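Local coordinates for protein collectin placenta 1 (Mus musculus, PDB 2OX9) that binds the leukocyte glycan Lewis(x) through a calcium-dependent C-type carbohydrate-recognition domain and probably acts as a scavenger receptor, at residues 62-67 and 107-112; 83-88 and 113-118. All coordinates share one frame; numbering follows the deposited sequence.

Contact 1 of 2, residues 62-67 and 107-112; sequences HWIGLT and AGLIYA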
loop_
_atom_site.group_PDB
_atom_site.type_symbol
_atom_site.label_atom_id
_atom_site.label_comp_id
_atom_site.label_asym_id
_atom_site.label_seq_id
_atom_site.Cartn_x
_atom_site.Cartn_y
_atom_site.Cartn_z
ATOM N N HIS A 62 -0.638 -6.588 -1.958
ATOM C CA HIS A 62 -1.443 -5.372 -2.052
ATOM C C HIS A 62 -0.637 -4.093 -1.920
ATOM O O HIS A 62 -0.003 -3.858 -0.898
ATOM C CB HIS A 62 -2.525 -5.351 -0.968
ATOM C CG HIS A 62 -3.648 -6.306 -1.206
ATOM N ND1 HIS A 62 -3.559 -7.649 -0.909
ATOM C CD2 HIS A 62 -4.886 -6.115 -1.725
ATOM C CE1 HIS A 62 -4.693 -8.244 -1.235
ATOM N NE2 HIS A 62 -5.514 -7.336 -1.733
ATOM N N TRP A 63 -0.682 -3.262 -2.955
ATOM C CA TRP A 63 0.025 -1.981 -2.935
ATOM C C TRP A 63 -0.531 -1.096 -1.806
ATOM O O TRP A 63 -1.741 -1.097 -1.558
ATOM C CB TRP A 63 -0.214 -1.225 -4.242
ATOM C CG TRP A 63 0.478 -1.737 -5.464
ATOM C CD1 TRP A 63 -0.098 -1.974 -6.683
ATOM C CD2 TRP A 63 1.891 -1.938 -5.643
ATOM N NE1 TRP A 63 0.869 -2.298 -7.609
ATOM C CE2 TRP A 63 2.095 -2.283 -7.000
ATOM C CE3 TRP A 63 3.001 -1.852 -4.792
ATOM C CZ2 TRP A 63 3.371 -2.544 -7.529
ATOM C CZ3 TRP A 63 4.271 -2.108 -5.315
ATOM C CH2 TRP A 63 4.443 -2.452 -6.673
ATOM N N ILE A 64 0.344 -0.356 -1.126
ATOM C CA ILE A 64 -0.091 0.603 -0.108
ATOM C C ILE A 64 0.541 1.935 -0.555
ATOM O O ILE A 64 1.466 1.931 -1.358
ATOM C CB ILE A 64 0.355 0.229 1.339
ATOM C CG1 ILE A 64 1.877 0.176 1.447
ATOM C CG2 ILE A 64 -0.280 -1.113 1.748
ATOM C CD1 ILE A 64 2.364 0.004 2.881
ATOM N N GLY A 65 0.042 3.061 -0.057
ATOM C CA GLY A 65 0.550 4.357 -0.503
ATOM C C GLY A 65 1.887 4.823 0.046
ATOM O O GLY A 65 1.989 5.947 0.549
ATOM N N LEU A 66 2.911 3.981 -0.092
ATOM C CA LEU A 66 4.247 4.271 0.422
ATOM C C LEU A 66 5.334 4.050 -0.628
ATOM O O LEU A 66 5.384 2.989 -1.251
ATOM C CB LEU A 66 4.534 3.350 1.607
ATOM C CG LEU A 66 5.775 3.665 2.425
ATOM C CD1 LEU A 66 5.480 4.922 3.228
ATOM C CD2 LEU A 66 6.125 2.515 3.365
ATOM N N THR A 67 6.220 5.031 -0.805
ATOM C CA THR A 67 7.305 4.902 -1.782
ATOM C C THR A 67 8.552 5.656 -1.329
ATOM O O THR A 67 8.500 6.477 -0.401
ATOM C CB THR A 67 6.933 5.484 -3.172
ATOM O OG1 THR A 67 6.923 6.913 -3.102
ATOM C CG2 THR A 67 5.570 5.004 -3.628
ATOM N N ALA A 107 5.901 0.217 -2.026
ATOM C CA ALA A 107 5.609 -0.735 -0.962
ATOM C C ALA A 107 4.290 -1.470 -1.119
ATOM O O ALA A 107 3.328 -0.931 -1.672
ATOM C CB ALA A 107 5.640 -0.029 0.392
ATOM N N GLY A 108 4.259 -2.694 -0.588
ATOM C CA GLY A 108 3.072 -3.525 -0.638
ATOM C C GLY A 108 3.045 -4.566 0.466
ATOM O O GLY A 108 4.077 -4.891 1.066
ATOM N N LEU A 109 1.849 -5.088 0.736
ATOM C CA LEU A 109 1.644 -6.092 1.773
ATOM C C LEU A 109 1.824 -7.511 1.226
ATOM O O LEU A 109 1.237 -7.872 0.201
ATOM C CB LEU A 109 0.224 -5.951 2.355
ATOM C CG LEU A 109 -0.187 -4.551 2.839
ATOM C CD1 LEU A 109 -1.612 -4.545 3.349
ATOM C CD2 LEU A 109 0.746 -4.116 3.933
ATOM N N ILE A 110 2.643 -8.312 1.903
ATOM C CA ILE A 110 2.858 -9.692 1.484
ATOM C C ILE A 110 2.332 -10.647 2.564
ATOM O O ILE A 110 1.368 -10.322 3.256
ATOM C CB ILE A 110 4.351 -9.972 1.191
ATOM C CG1 ILE A 110 5.213 -9.497 2.358
ATOM C CG2 ILE A 110 4.758 -9.281 -0.112
ATOM C CD1 ILE A 110 6.682 -9.824 2.192
ATOM N N TYR A 111 2.958 -11.809 2.719
ATOM C CA TYR A 111 2.480 -12.776 3.703
ATOM C C TYR A 111 2.345 -12.205 5.109
ATOM O O TYR A 111 3.181 -11.421 5.564
ATOM C CB TYR A 111 3.388 -14.007 3.754
ATOM C CG TYR A 111 2.834 -15.110 4.635
ATOM C CD1 TYR A 111 1.630 -15.744 4.316
ATOM C CD2 TYR A 111 3.492 -15.489 5.803
ATOM C CE1 TYR A 111 1.093 -16.735 5.148
ATOM C CE2 TYR A 111 2.971 -16.470 6.636
ATOM C CZ TYR A 111 1.773 -17.091 6.305
ATOM O OH TYR A 111 1.269 -18.070 7.132
ATOM N N ALA A 112 1.276 -12.601 5.791
ATOM C CA ALA A 112 1.039 -12.163 7.161
ATOM C C ALA A 112 0.899 -10.652 7.297
ATOM O O ALA A 112 0.951 -10.114 8.404
ATOM C CB ALA A 112 2.179 -12.676 8.072
HETATM O O HOH W 1 -1.376 -9.107 0.674
#

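Contact 2 of 2, residues 83-88 and 113-118; sequences VDYKNW and GQWNDF. With CA (calcium ion), chain J; GAL (beta-D-galactopyranose), chain E.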
loop_
_atom_site.group_PDB
_atom_site.type_symbol
_atom_site.label_atom_id
_atom_site.label_comp_id
_atom_site.label_asym_id
_atom_site.label_seq_id
_atom_site.Cartn_x
_atom_site.Cartn_y
_atom_site.Cartn_z
ATOM N N VAL A 83 7.200 8.112 6.951
ATOM C CA VAL A 83 6.743 6.889 7.593
ATOM C C VAL A 83 6.989 6.942 9.090
ATOM O O VAL A 83 8.068 7.325 9.535
ATOM C CB VAL A 83 7.464 5.642 7.031
ATOM C CG1 VAL A 83 7.286 5.582 5.552
ATOM C CG2 VAL A 83 8.939 5.685 7.366
ATOM N N ASP A 84 5.971 6.562 9.854
ATOM C CA ASP A 84 6.035 6.530 11.311
ATOM C C ASP A 84 5.947 5.050 11.679
ATOM O O ASP A 84 6.967 4.367 11.787
ATOM C CB ASP A 84 4.843 7.286 11.906
ATOM C CG ASP A 84 4.925 7.412 13.414
ATOM O OD1 ASP A 84 5.457 6.486 14.064
ATOM O OD2 ASP A 84 4.442 8.428 13.956
ATOM N N TYR A 85 4.725 4.562 11.882
ATOM C CA TYR A 85 4.505 3.148 12.186
ATOM C C TYR A 85 5.046 2.403 10.969
ATOM O O TYR A 85 4.851 2.857 9.853
ATOM C CB TYR A 85 3.008 2.845 12.320
ATOM C CG TYR A 85 2.693 1.368 12.249
ATOM C CD1 TYR A 85 2.835 0.551 13.372
ATOM C CD2 TYR A 85 2.322 0.770 11.040
ATOM C CE1 TYR A 85 2.622 -0.825 13.297
ATOM C CE2 TYR A 85 2.107 -0.615 10.955
ATOM C CZ TYR A 85 2.262 -1.399 12.088
ATOM O OH TYR A 85 2.075 -2.755 12.015
ATOM N N LYS A 86 5.718 1.277 11.180
ATOM C CA LYS A 86 6.270 0.492 10.069
ATOM C C LYS A 86 6.061 -0.995 10.325
ATOM O O LYS A 86 5.982 -1.421 11.473
ATOM C CB LYS A 86 7.779 0.733 9.926
ATOM C CG LYS A 86 8.224 2.162 10.121
ATOM C CD LYS A 86 9.743 2.267 10.139
ATOM C CE LYS A 86 10.183 3.673 10.559
ATOM N NZ LYS A 86 11.653 3.888 10.425
ATOM N N ASN A 87 5.999 -1.790 9.261
ATOM C CA ASN A 87 5.820 -3.227 9.421
ATOM C C ASN A 87 6.576 -3.996 8.348
ATOM O O ASN A 87 6.053 -4.944 7.784
ATOM C CB ASN A 87 4.324 -3.577 9.381
ATOM C CG ASN A 87 4.034 -5.007 9.842
ATOM O OD1 ASN A 87 4.701 -5.536 10.735
ATOM N ND2 ASN A 87 3.016 -5.625 9.249
ATOM N N TRP A 88 7.804 -3.573 8.051
ATOM C CA TRP A 88 8.600 -4.272 7.049
ATOM C C TRP A 88 8.924 -5.666 7.545
ATOM O O TRP A 88 9.089 -5.874 8.739
ATOM C CB TRP A 88 9.947 -3.581 6.794
ATOM C CG TRP A 88 9.866 -2.181 6.289
ATOM C CD1 TRP A 88 10.111 -1.046 6.994
ATOM C CD2 TRP A 88 9.562 -1.770 4.954
ATOM N NE1 TRP A 88 9.986 0.057 6.179
ATOM C CE2 TRP A 88 9.647 -0.361 4.921
ATOM C CE3 TRP A 88 9.229 -2.456 3.778
ATOM C CZ2 TRP A 88 9.411 0.380 3.756
ATOM C CZ3 TRP A 88 8.992 -1.720 2.616
ATOM C CH2 TRP A 88 9.085 -0.316 2.617
ATOM N N GLY A 113 0.709 -9.963 6.181
ATOM C CA GLY A 113 0.560 -8.521 6.237
ATOM C C GLY A 113 1.859 -7.721 6.294
ATOM O O GLY A 113 1.823 -6.491 6.265
ATOM N N GLN A 114 3.006 -8.392 6.371
ATOM C CA GLN A 114 4.272 -7.653 6.433
ATOM C C GLN A 114 4.510 -6.855 5.154
ATOM O O GLN A 114 3.937 -7.157 4.108
ATOM C CB GLN A 114 5.449 -8.595 6.668
ATOM C CG GLN A 114 5.257 -9.562 7.815
ATOM C CD GLN A 114 6.548 -10.268 8.184
ATOM O OE1 GLN A 114 7.290 -9.808 9.050
ATOM N NE2 GLN A 114 6.831 -11.381 7.510
ATOM N N TRP A 115 5.367 -5.841 5.239
ATOM C CA TRP A 115 5.644 -5.005 4.076
ATOM C C TRP A 115 6.904 -5.413 3.340
ATOM O O TRP A 115 7.866 -5.924 3.922
ATOM C CB TRP A 115 5.770 -3.534 4.476
ATOM C CG TRP A 115 4.615 -2.979 5.273
ATOM C CD1 TRP A 115 3.450 -3.614 5.594
ATOM C CD2 TRP A 115 4.533 -1.673 5.855
ATOM N NE1 TRP A 115 2.650 -2.788 6.339
ATOM C CE2 TRP A 115 3.289 -1.588 6.514
ATOM C CE3 TRP A 115 5.394 -0.565 5.884
ATOM C CZ2 TRP A 115 2.881 -0.440 7.198
ATOM C CZ3 TRP A 115 4.990 0.577 6.563
ATOM C CH2 TRP A 115 3.740 0.630 7.213
ATOM N N ASN A 116 6.879 -5.186 2.040
ATOM C CA ASN A 116 8.004 -5.484 1.182
ATOM C C ASN A 116 8.067 -4.424 0.097
ATOM O O ASN A 116 7.036 -3.889 -0.307
ATOM C CB ASN A 116 7.842 -6.848 0.536
ATOM C CG ASN A 116 8.840 -7.073 -0.569
ATOM O OD1 ASN A 116 10.043 -6.909 -0.367
ATOM N ND2 ASN A 116 8.352 -7.450 -1.744
ATOM N N ASP A 117 9.273 -4.111 -0.364
ATOM C CA ASP A 117 9.425 -3.134 -1.424
ATOM C C ASP A 117 9.484 -3.887 -2.748
ATOM O O ASP A 117 10.177 -4.903 -2.861
ATOM C CB ASP A 117 10.687 -2.279 -1.192
ATOM C CG ASP A 117 11.953 -3.114 -1.005
ATOM O OD1 ASP A 117 11.863 -4.270 -0.542
ATOM O OD2 ASP A 117 13.052 -2.597 -1.306
ATOM N N PHE A 118 8.715 -3.418 -3.727
ATOM C CA PHE A 118 8.676 -4.038 -5.054
ATOM C C PHE A 118 9.099 -3.011 -6.104
ATOM O O PHE A 118 9.113 -1.808 -5.838
ATOM C CB PHE A 118 7.259 -4.466 -5.458
ATOM C CG PHE A 118 6.581 -5.411 -4.510
ATOM C CD1 PHE A 118 5.956 -4.940 -3.365
ATOM C CD2 PHE A 118 6.491 -6.769 -4.815
ATOM C CE1 PHE A 118 5.239 -5.805 -2.538
ATOM C CE2 PHE A 118 5.779 -7.639 -3.996
ATOM C CZ PHE A 118 5.150 -7.154 -2.855
HETATM CA CA CA J . 11.959 -6.091 -1.583
HETATM C C1 GAL E . 11.145 -11.161 -3.424
HETATM C C2 GAL E . 10.558 -9.774 -3.185
HETATM C C3 GAL E . 11.532 -8.691 -3.657
HETATM C C4 GAL E . 12.922 -8.905 -3.048
HETATM C C5 GAL E . 13.395 -10.349 -3.278
HETATM C C6 GAL E . 14.707 -10.646 -2.576
HETATM O O2 GAL E . 9.337 -9.650 -3.895
HETATM O O3 GAL E . 11.040 -7.422 -3.263
HETATM O O4 GAL E . 12.881 -8.627 -1.660
HETATM O O5 GAL E . 12.417 -11.282 -2.766
HETATM O O6 GAL E . 15.284 -11.853 -3.057
#

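Contact 1 of 2, residues 62-67 and 107-112
I64 and L109 meet at about a right angle, the CG2 methyl of I64 set against the L109 branch point, CG, at 3.6 Å. This is the tight side of a short antiparallel pairing, 62-64 with 106-109, within the sheet of the C-type lectin fold. I64 turns CG1 between its own backbone N and carbonyl carbon (chi1 61°), which brings CG1 to 3.9 Å from the CB of A107; that small CB also lies 3.8 Å from the CB of L66. Four backbone hydrogen bonds hold the strands. H62 and L109 exchange two; I64 N gives the straightest, 173° at the hydrogen, to A107 O. The chain then bends at G65, the centre of an inverse gamma turn, yet L66 O still receives A107 N at 2.9 Å. W63, paired with G108, points its CE3 edge at A107 O. The looser end is at H62, whose ring leads away from 107-112 and is linked back by a water between ND1 and the L109 O. Strand 62-64 lies between strands 106-109 and 125-131; on the W63 side F26 of helix 26-35 meets the indole edge-to-face, while I127 touches H62 and L109.

Contact 2 of 2, residues 83-88 and 113-118
W115 presents the edge of its indole to the face of W88, the planes at 77° and the ring centroids 5.8 Å apart (six-membered of W115, five-membered of W88). The W88 benzo edge also reaches along the strand, CE3 lying 3.7 Å from W115 CB and CZ3 near the N116-D117 peptide. One W115 face is covered by the backbone of 86-87 and by N87, whose CB sits 3.7 Å from the centroid of the five-membered ring, 16° off its normal, a CH-pi contact. Y85 completes the aromatic cluster obliquely: CG anti to the backbone N (chi1 164°) carries CE2 to 3.8 Å from W115 CZ2. W115 N donates to N87 O at 2.8 Å, a single backbone bridge between loop and strand. W115, N116 and D117 form the WND motif of C-type lectins, at the sugar-binding calcium. N116 OD1 binds the ion at 2.4 Å and its ND2, over the centre of the F118 ring, donates to galactose O3; D117 adds OD1 and its backbone O. Strand 115-118 pairs with 106-109, and loop 83-88 spans from Y85, against R46 and Q49 of helix 46-54, to W88, against L66 of strand 66-67.

Contacts 1 and 2 have centres 7 Å apart and both reach the same sheet through neighbouring strands, 106-109 in contact 1 and 115-118 in contact 2. A probable hydrogen bond from N116 N to G108 O, 3.0 Å, joins them through the backbone. Apolar packing continues across the boundary where I110 CG2 lies 3.5 Å from F118 CZ, and W115 touches both L66 and L109. Contact 2 supplies N116 and D117 to the calcium that holds galactose, a site completed by Q92, D94 and E104. Contact 1 stands farther back: the side chain of A107 is about 9 Å from that calcium and the side chain of W63, which packs against F118, about 9 Å from the galactose.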